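PDB 7NMQ: hemolysin BL lytic component L1 from Bacillus cereus, which serves as lytic component L1 of haemolysin BL, an alpha-helical pore-forming enterotoxin, and probably acts on host cell membranes together with its partner components. Local coordinates for residues 78-84 against 354-360; 124-129 against 307-312. All blocks are in the same frame, centred on the assembly; numbering follows the deposited sequence.

Contact 1. Residues 78-84 against 354-360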
ATOM      1  N   GLN A  78       3.739  -6.959   5.954  1.00 12.68           N
ATOM      2  CA  GLN A  78       4.973  -7.616   5.448  1.00 13.22           C
ATOM      3  C   GLN A  78       5.019  -9.083   5.892  1.00 13.17           C
ATOM      4  O   GLN A  78       5.525  -9.917   5.092  1.00 14.46           O
ATOM      5  CB  GLN A  78       6.199  -6.872   5.953  1.00 13.92           C
ATOM      6  CG  GLN A  78       6.307  -5.513   5.289  1.00 14.32           C
ATOM      7  CD  GLN A  78       7.356  -4.637   5.911  1.00 15.48           C
ATOM      8  OE1 GLN A  78       7.634  -4.743   7.095  1.00 16.91           O
ATOM      9  NE2 GLN A  78       7.888  -3.714   5.122  1.00 16.80           N
ATOM     10  N   LYS A  79       4.552  -9.415   7.091  1.00 14.16           N
ATOM     11  CA  LYS A  79       4.548 -10.832   7.573  1.00 14.92           C
ATOM     12  C   LYS A  79       3.609 -11.628   6.665  1.00 13.89           C
ATOM     13  O   LYS A  79       3.874 -12.844   6.487  1.00 15.11           O
ATOM     14  CB  LYS A  79       4.137 -10.924   9.035  1.00 18.52           C
ATOM     15  CG  LYS A  79       4.050 -12.307   9.639  1.00 22.18           C
ATOM     16  CD  LYS A  79       5.338 -13.013   9.716  1.00 27.07           C
ATOM     17  CE  LYS A  79       5.313 -14.139  10.731  1.00 32.33           C
ATOM     18  NZ  LYS A  79       4.175 -15.070  10.517  1.00 30.93           N
ATOM     19  N   THR A  80       2.531 -11.058   6.155  1.00 13.55           N
ATOM     20  CA  THR A  80       1.602 -11.761   5.233  1.00 13.73           C
ATOM     21  C   THR A  80       2.432 -12.221   4.024  1.00 13.17           C
ATOM     22  O   THR A  80       2.259 -13.312   3.501  1.00 13.59           O
ATOM     23  CB  THR A  80       0.440 -10.831   4.858  1.00 14.99           C
ATOM     24  OG1 THR A  80      -0.164 -10.372   6.076  1.00 15.94           O
ATOM     25  CG2 THR A  80      -0.553 -11.523   3.953  1.00 15.75           C
ATOM     26  N   ALA A  81       3.304 -11.348   3.508  1.00 13.82           N
ATOM     27  CA  ALA A  81       4.184 -11.685   2.371  1.00 13.13           C
ATOM     28  C   ALA A  81       5.225 -12.723   2.807  1.00 12.78           C
ATOM     29  O   ALA A  81       5.534 -13.630   2.018  1.00 12.83           O
ATOM     30  CB  ALA A  81       4.842 -10.489   1.746  1.00 13.72           C
ATOM     31  N   ARG A  82       5.823 -12.575   3.985  1.00 12.27           N
ATOM     32  CA  ARG A  82       6.817 -13.537   4.493  1.00 13.19           C
ATOM     33  C   ARG A  82       6.153 -14.922   4.556  1.00 12.54           C
ATOM     34  O   ARG A  82       6.833 -15.910   4.277  1.00 13.06           O
ATOM     35  CB  ARG A  82       7.313 -13.084   5.874  1.00 14.20           C
ATOM     36  CG  ARG A  82       8.317 -14.008   6.544  1.00 16.52           C
ATOM     37  CD  ARG A  82       9.471 -14.460   5.670  1.00 20.02           C
ATOM     38  NE  ARG A  82      10.198 -13.314   5.179  1.00 21.73           N
ATOM     39  CZ  ARG A  82      11.222 -13.325   4.332  1.00 23.35           C
ATOM     40  NH1 ARG A  82      11.700 -14.456   3.833  1.00 25.43           N
ATOM     41  NH2 ARG A  82      11.767 -12.163   3.992  1.00 27.61           N
ATOM     42  N   ASN A  83       4.891 -15.007   4.937  1.00 13.02           N
ATOM     43  CA  ASN A  83       4.202 -16.326   5.010  1.00 12.05           C
ATOM     44  C   ASN A  83       4.114 -16.963   3.620  1.00 12.18           C
ATOM     45  O   ASN A  83       4.201 -18.177   3.530  1.00 12.77           O
ATOM     46  CB  ASN A  83       2.828 -16.185   5.646  1.00 12.96           C
ATOM     47  CG  ASN A  83       2.908 -15.878   7.117  1.00 14.19           C
ATOM     48  OD1 ASN A  83       3.967 -16.021   7.750  1.00 15.95           O
ATOM     49  ND2 ASN A  83       1.766 -15.446   7.659  1.00 15.65           N
ATOM     50  N   ILE A  84       4.009 -16.176   2.570  1.00 11.97           N
ATOM     51  CA  ILE A  84       4.006 -16.698   1.179  1.00 11.65           C
ATOM     52  C   ILE A  84       5.389 -17.259   0.890  1.00 12.49           C
ATOM     53  O   ILE A  84       5.527 -18.364   0.346  1.00 13.24           O
ATOM     54  CB  ILE A  84       3.544 -15.603   0.203  1.00 12.70           C
ATOM     55  CG1 ILE A  84       2.081 -15.277   0.508  1.00 13.45           C
ATOM     56  CG2 ILE A  84       3.769 -16.056  -1.220  1.00 13.51           C
ATOM     57  CD1 ILE A  84       1.540 -14.080  -0.221  1.00 15.46           C
ATOM     58  N   ALA A 354       7.545 -11.967  -3.453  1.00 15.37           N
ATOM     59  CA  ALA A 354       6.994 -12.005  -2.087  1.00 14.81           C
ATOM     60  C   ALA A 354       8.068 -11.547  -1.104  1.00 13.49           C
ATOM     61  O   ALA A 354       7.754 -10.820  -0.149  1.00 14.09           O
ATOM     62  CB  ALA A 354       6.472 -13.377  -1.744  1.00 15.16           C
ATOM     63  N   GLU A 355       9.306 -11.979  -1.313  1.00 13.94           N
ATOM     64  CA  GLU A 355      10.421 -11.634  -0.421  1.00 15.60           C
ATOM     65  C   GLU A 355      10.554 -10.095  -0.441  1.00 15.64           C
ATOM     66  O   GLU A 355      10.711  -9.463   0.631  1.00 15.42           O
ATOM     67  CB  GLU A 355      11.677 -12.314  -0.941  1.00 17.94           C
ATOM     68  CG  GLU A 355      12.905 -11.911  -0.200  1.00 21.23           C
ATOM     69  CD  GLU A 355      13.116 -12.559   1.143  1.00 27.97           C
ATOM     70  OE1 GLU A 355      12.646 -13.689   1.321  1.00 33.28           O
ATOM     71  OE2 GLU A 355      13.829 -11.943   1.986  1.00 33.67           O
ATOM     72  N   PHE A 356      10.482  -9.483  -1.621  1.00 14.82           N
ATOM     73  CA  PHE A 356      10.585  -8.008  -1.763  1.00 15.40           C
ATOM     74  C   PHE A 356       9.510  -7.320  -0.933  1.00 15.40           C
ATOM     75  O   PHE A 356       9.832  -6.370  -0.167  1.00 16.95           O
ATOM     76  CB  PHE A 356      10.525  -7.566  -3.216  1.00 16.79           C
ATOM     77  CG  PHE A 356      10.607  -6.068  -3.344  1.00 18.22           C
ATOM     78  CD1 PHE A 356       9.483  -5.275  -3.167  1.00 18.80           C
ATOM     79  CD2 PHE A 356      11.823  -5.439  -3.573  1.00 19.51           C
ATOM     80  CE1 PHE A 356       9.552  -3.888  -3.315  1.00 19.73           C
ATOM     81  CE2 PHE A 356      11.897  -4.061  -3.702  1.00 19.75           C
ATOM     82  CZ  PHE A 356      10.757  -3.280  -3.570  1.00 20.54           C
ATOM     83  N   ILE A 357       8.271  -7.789  -1.055  1.00 14.01           N
ATOM     84  CA  ILE A 357       7.137  -7.109  -0.368  1.00 15.53           C
ATOM     85  C   ILE A 357       7.263  -7.282   1.147  1.00 14.70           C
ATOM     86  O   ILE A 357       6.712  -6.442   1.911  1.00 16.07           O
ATOM     87  CB  ILE A 357       5.782  -7.600  -0.914  1.00 15.93           C
ATOM     88  CG1 ILE A 357       5.682  -7.186  -2.376  1.00 19.40           C
ATOM     89  CG2 ILE A 357       4.607  -7.087  -0.084  1.00 15.71           C
ATOM     90  CD1 ILE A 357       4.514  -7.709  -3.110  1.00 22.49           C
ATOM     91  N   SER A 358       7.903  -8.347   1.607  1.00 14.56           N
ATOM     92  CA  SER A 358       8.057  -8.655   3.042  1.00 15.40           C
ATOM     93  C   SER A 358       9.071  -7.735   3.729  1.00 16.23           C
ATOM     94  O   SER A 358       9.227  -7.865   4.954  1.00 17.08           O
ATOM     95  CB  SER A 358       8.473 -10.078   3.263  1.00 16.46           C
ATOM     96  OG  SER A 358       9.823 -10.324   2.928  1.00 16.90           O
ATOM     97  N   LYS A 359       9.799  -6.912   2.970  1.00 16.76           N
ATOM     98  CA  LYS A 359      10.892  -6.079   3.527  1.00 17.87           C
ATOM     99  C   LYS A 359      10.600  -4.621   3.198  1.00 16.25           C
ATOM    100  O   LYS A 359       9.897  -4.363   2.232  1.00 16.41           O
ATOM    101  CB  LYS A 359      12.208  -6.523   2.912  1.00 21.14           C
ATOM    102  CG  LYS A 359      12.667  -7.875   3.425  1.00 24.88           C
ATOM    103  CD  LYS A 359      13.988  -8.272   2.908  1.00 31.14           C
ATOM    104  CE  LYS A 359      13.924  -8.880   1.525  1.00 36.05           C
ATOM    105  NZ  LYS A 359      15.101  -9.753   1.284  1.00 39.92           N
ATOM    106  N   ASP A 360      11.078  -3.706   4.028  1.00 17.05           N
ATOM    107  CA  ASP A 360      10.807  -2.296   3.735  1.00 16.29           C
ATOM    108  C   ASP A 360      11.224  -1.965   2.311  1.00 16.74           C
ATOM    109  O   ASP A 360      12.323  -2.341   1.881  1.00 19.05           O
ATOM    110  CB  ASP A 360      11.565  -1.377   4.680  1.00 17.96           C
ATOM    111  CG  ASP A 360      10.938  -1.288   6.055  1.00 20.62           C
ATOM    112  OD1 ASP A 360       9.772  -1.714   6.201  1.00 20.29           O
ATOM    113  OD2 ASP A 360      11.643  -0.791   6.975  1.00 26.30           O
TER
HETATM  114  O   HOH W   1       7.254  -3.564   2.183  1.00 19.73           O
HETATM  115  O   HOH W   2       9.066  -2.856   8.417  1.00 27.39           O
HETATM  116  O   HOH W   3       9.791 -10.416   6.362  1.00 29.68           O
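R82 reaches across to E355 and grips its carboxylate end-on with two nitrogens, NH1 to OE1 at 2.8 Å and NH2 to OE2 at 2.9 Å. The two flat groups are turned 74° apart. From the guanidinium side OE2 lies in plane and its bond from NH2 is nearly straight (171°), yet NH2 comes to that oxygen from above the carboxylate plane. The NH1 bond is more bent, with NH1 on the syn side of OE1. K359 NZ takes the anti lone pair of E355 OE2 at 2.6 Å, so this one oxygen accepts from two cationic groups, which probably stabilises its negative charge. Bends at chi2 and chi3 curl the R82 chain to put its guanidinium beside S358. S358 OG donates a hydrogen bond to E355 O, and a water joins R82 NE to S358 O.

The extended Q78 side chain sends NE2 to D360 OD1, 3.0 Å away and almost linear, on the anti side of the carboxylate. One water bridges Q78 OE1 to D360 OD1; another accepts from Q78 NE2 and donates to I357 O and K359 O. On the inner side of the polar bonds, A81 CB sits 3.9 Å from I357 CG2, and further along the helix I84 CG2 packs on A354 CB at 3.8 Å. L14 of helix 10-33 also touches I84, A354 and I357. The salt-bridge network and amide–carboxylate hydrogen bond, alongside a small apolar seam, fasten the last part of helix 330-357 and the residues after it to helix 45-103 in the elongated helical bundle of a ClyA-like toxin.

Contact 2. Residues 124-129 against 307-312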
ATOM      1  N   ASN A 124      -1.922 -19.621   7.650  1.00 13.71           N
ATOM      2  CA  ASN A 124      -1.706 -18.394   6.867  1.00 12.56           C
ATOM      3  C   ASN A 124      -3.033 -17.682   6.689  1.00 12.88           C
ATOM      4  O   ASN A 124      -3.048 -16.447   6.790  1.00 14.13           O
ATOM      5  CB  ASN A 124      -0.999 -18.682   5.565  1.00 13.11           C
ATOM      6  CG  ASN A 124       0.421 -19.135   5.810  1.00 13.72           C
ATOM      7  OD1 ASN A 124       0.977 -18.976   6.901  1.00 15.84           O
ATOM      8  ND2 ASN A 124       1.014 -19.669   4.777  1.00 14.53           N
ATOM      9  N   SER A 125      -4.109 -18.414   6.423  1.00 13.07           N
ATOM     10  CA  SER A 125      -5.432 -17.784   6.257  1.00 14.00           C
ATOM     11  C   SER A 125      -5.833 -17.120   7.575  1.00 13.15           C
ATOM     12  O   SER A 125      -6.303 -15.953   7.562  1.00 15.50           O
ATOM     13  CB  SER A 125      -6.452 -18.794   5.843  1.00 15.55           C
ATOM     14  OG  SER A 125      -7.722 -18.181   5.869  1.00 17.38           O
ATOM     15  N   LYS A 126      -5.655 -17.820   8.687  1.00 14.93           N
ATOM     16  CA  LYS A 126      -6.070 -17.300  10.014  1.00 17.13           C
ATOM     17  C   LYS A 126      -5.267 -16.026  10.330  1.00 17.11           C
ATOM     18  O   LYS A 126      -5.831 -15.050  10.906  1.00 18.74           O
ATOM     19  CB  LYS A 126      -5.885 -18.345  11.113  1.00 20.79           C
ATOM     20  CG  LYS A 126      -6.491 -17.994  12.459  1.00 26.76           C
ATOM     21  CD  LYS A 126      -6.172 -19.036  13.533  1.00 34.47           C
ATOM     22  CE  LYS A 126      -6.561 -18.566  14.918  1.00 42.20           C
ATOM     23  NZ  LYS A 126      -8.033 -18.594  15.103  1.00 48.99           N
ATOM     24  N   GLU A 127      -3.976 -16.015  10.011  1.00 15.56           N
ATOM     25  CA  GLU A 127      -3.096 -14.868  10.306  1.00 16.46           C
ATOM     26  C   GLU A 127      -3.572 -13.655   9.513  1.00 15.92           C
ATOM     27  O   GLU A 127      -3.538 -12.534  10.073  1.00 16.33           O
ATOM     28  CB  GLU A 127      -1.634 -15.138  10.013  1.00 17.63           C
ATOM     29  CG  GLU A 127      -0.983 -16.062  11.036  1.00 18.53           C
ATOM     30  CD  GLU A 127       0.543 -16.024  11.065  1.00 22.25           C
ATOM     31  OE1 GLU A 127       1.188 -15.038  10.512  1.00 24.46           O
ATOM     32  OE2 GLU A 127       1.103 -16.951  11.674  1.00 30.64           O
ATOM     33  N   VAL A 128      -4.030 -13.830   8.277  1.00 16.35           N
ATOM     34  CA  VAL A 128      -4.503 -12.660   7.495  1.00 17.74           C
ATOM     35  C   VAL A 128      -5.694 -12.053   8.223  1.00 17.54           C
ATOM     36  O   VAL A 128      -5.805 -10.825   8.249  1.00 16.97           O
ATOM     37  CB  VAL A 128      -4.879 -12.956   6.032  1.00 21.52           C
ATOM     38  CG1 VAL A 128      -5.419 -11.720   5.334  1.00 23.64           C
ATOM     39  CG2 VAL A 128      -3.701 -13.473   5.275  1.00 24.62           C
ATOM     40  N   THR A 129      -6.625 -12.845   8.732  1.00 20.37           N
ATOM     41  CA  THR A 129      -7.795 -12.343   9.485  1.00 21.48           C
ATOM     42  C   THR A 129      -7.325 -11.401  10.593  1.00 18.18           C
ATOM     43  O   THR A 129      -7.937 -10.314  10.772  1.00 19.36           O
ATOM     44  CB  THR A 129      -8.615 -13.480  10.085  1.00 25.65           C
ATOM     45  OG1 THR A 129      -9.164 -14.115   8.936  1.00 32.33           O
ATOM     46  CG2 THR A 129      -9.674 -12.990  11.045  1.00 30.63           C
ATOM     47  N   ILE A 307      -6.152 -11.943  -0.526  1.00 14.67           N
ATOM     48  CA  ILE A 307      -5.098 -12.921  -0.137  1.00 13.44           C
ATOM     49  C   ILE A 307      -5.742 -13.994   0.729  1.00 13.32           C
ATOM     50  O   ILE A 307      -5.486 -15.200   0.507  1.00 13.75           O
ATOM     51  CB  ILE A 307      -3.898 -12.259   0.559  1.00 13.03           C
ATOM     52  CG1 ILE A 307      -3.140 -11.398  -0.461  1.00 14.92           C
ATOM     53  CG2 ILE A 307      -2.984 -13.256   1.255  1.00 12.97           C
ATOM     54  CD1 ILE A 307      -1.984 -10.604   0.102  1.00 16.23           C
ATOM     55  N   GLN A 308      -6.574 -13.602   1.689  1.00 13.35           N
ATOM     56  CA  GLN A 308      -7.262 -14.591   2.548  1.00 14.21           C
ATOM     57  C   GLN A 308      -8.117 -15.542   1.689  1.00 13.96           C
ATOM     58  O   GLN A 308      -8.045 -16.772   1.913  1.00 14.28           O
ATOM     59  CB  GLN A 308      -8.124 -13.874   3.573  1.00 15.65           C
ATOM     60  CG  GLN A 308      -8.908 -14.900   4.366  1.00 19.14           C
ATOM     61  CD  GLN A 308      -9.467 -14.272   5.585  1.00 20.42           C
ATOM     62  OE1 GLN A 308     -10.322 -13.408   5.493  1.00 23.20           O
ATOM     63  NE2 GLN A 308      -8.935 -14.691   6.725  1.00 26.64           N
ATOM     64  N   LYS A 309      -8.886 -15.024   0.753  1.00 14.50           N
ATOM     65  CA  LYS A 309      -9.714 -15.826  -0.170  1.00 15.51           C
ATOM     66  C   LYS A 309      -8.819 -16.815  -0.926  1.00 15.21           C
ATOM     67  O   LYS A 309      -9.232 -17.990  -1.068  1.00 17.11           O
ATOM     68  CB  LYS A 309     -10.477 -14.929  -1.139  1.00 16.79           C
ATOM     69  CG  LYS A 309     -11.304 -15.643  -2.199  1.00 21.92           C
ATOM     70  CD  LYS A 309     -12.268 -14.722  -2.939  1.00 27.59           C
ATOM     71  CE  LYS A 309     -11.582 -13.540  -3.576  1.00 33.80           C
ATOM     72  NZ  LYS A 309     -10.444 -13.974  -4.415  1.00 43.87           N
ATOM     73  N   GLN A 310      -7.641 -16.392  -1.373  1.00 14.66           N
ATOM     74  CA  GLN A 310      -6.743 -17.268  -2.163  1.00 14.70           C
ATOM     75  C   GLN A 310      -6.235 -18.388  -1.264  1.00 13.34           C
ATOM     76  O   GLN A 310      -6.198 -19.558  -1.743  1.00 13.99           O
ATOM     77  CB  GLN A 310      -5.561 -16.564  -2.781  1.00 15.74           C
ATOM     78  CG  GLN A 310      -5.972 -15.426  -3.687  1.00 17.89           C
ATOM     79  CD  GLN A 310      -6.909 -15.780  -4.811  1.00 22.16           C
ATOM     80  OE1 GLN A 310      -6.890 -16.879  -5.386  1.00 24.87           O
ATOM     81  NE2 GLN A 310      -7.705 -14.793  -5.187  1.00 27.17           N
ATOM     82  N   TRP A 311      -5.891 -18.097  -0.011  1.00 12.33           N
ATOM     83  CA  TRP A 311      -5.455 -19.204   0.888  1.00 12.32           C
ATOM     84  C   TRP A 311      -6.617 -20.168   1.124  1.00 13.21           C
ATOM     85  O   TRP A 311      -6.391 -21.381   1.155  1.00 14.27           O
ATOM     86  CB  TRP A 311      -4.935 -18.663   2.221  1.00 12.14           C
ATOM     87  CG  TRP A 311      -3.566 -18.075   2.218  1.00 11.96           C
ATOM     88  CD1 TRP A 311      -3.283 -16.797   2.585  1.00 12.96           C
ATOM     89  CD2 TRP A 311      -2.322 -18.696   1.866  1.00 12.08           C
ATOM     90  NE1 TRP A 311      -1.934 -16.592   2.519  1.00 13.08           N
ATOM     91  CE2 TRP A 311      -1.309 -17.751   2.101  1.00 11.57           C
ATOM     92  CE3 TRP A 311      -1.938 -19.963   1.432  1.00 13.09           C
ATOM     93  CZ2 TRP A 311       0.030 -18.017   1.854  1.00 12.54           C
ATOM     94  CZ3 TRP A 311      -0.608 -20.239   1.228  1.00 14.15           C
ATOM     95  CH2 TRP A 311       0.378 -19.279   1.443  1.00 12.65           C
ATOM     96  N   ASN A 312      -7.806 -19.649   1.333  1.00 13.60           N
ATOM     97  CA  ASN A 312      -8.976 -20.526   1.565  1.00 14.59           C
ATOM     98  C   ASN A 312      -9.250 -21.414   0.343  1.00 15.07           C
ATOM     99  O   ASN A 312      -9.509 -22.607   0.523  1.00 16.01           O
ATOM    100  CB  ASN A 312     -10.187 -19.710   1.957  1.00 16.00           C
ATOM    101  CG  ASN A 312     -10.007 -19.083   3.319  1.00 17.36           C
ATOM    102  OD1 ASN A 312      -9.184 -19.509   4.122  1.00 18.96           O
ATOM    103  ND2 ASN A 312     -10.825 -18.097   3.593  1.00 20.49           N
TER
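N124 lies over one face of the W311 indole. N124 CB stands 3.8 Å from the centroid of the W311 five-membered ring and 18° off the ring normal, a CH-pi contact, while the amide nitrogen ND2 of N124 comes down over the outer part of the six-membered ring, 3.4 Å from W311 CH2, and OD1 points away. The amide is not stacked flat: its plane and that of the ring are 59° apart. W311 CG is anti to its own carbonyl carbon, which turns the indole toward helix 107-154, with one face to N124.

V128 extends the apolar part. V128 CG2 meets I307 CG2 at 4.1 Å, the two side chains crossing at about a right angle, and V128 CG1 lies 3.9 Å from Q308 CB.

S125 turns its hydroxyl to N312 and donates from OG to OD1 at 2.6 Å, with OG tilted from the carbonyl plane of N312. The extended Q308 chain places NE2 to donate to S125 O, a doubtful bond because the model has that nitrogen too close to T129 OG1.

The short helical segments run antiparallel, 160° between their directions, with axes 8.8 Å apart at closest approach. T80 of helix 45-103 touches both V128 and I307. Such antiparallel helix packing, with an aromatic and aliphatic interior and hydrogen bonds along one side, builds the long body of this ClyA-family fold.

Helix 45-103 joins the two contacts, whose centres are 14 Å apart: in contact 1 it meets 354-360, while another side of it touches both segments of contact 2. E127 OE1 receives N83 ND2 at 2.9 Å, a probable hydrogen bond, and K79 NZ at 3.0 Å in a salt bridge. K79 and N83 also bond to each other, so the three form a polar group between the contacts. Further in, I84, which also serves contact 1, packs its CG1 3.7 Å from W311 CZ2. Contact 2 is nested along the chain inside the loop closed by contact 1, and together they join helices 45-103, 107-154, 275-325 and 330-357 at one level of the bundle.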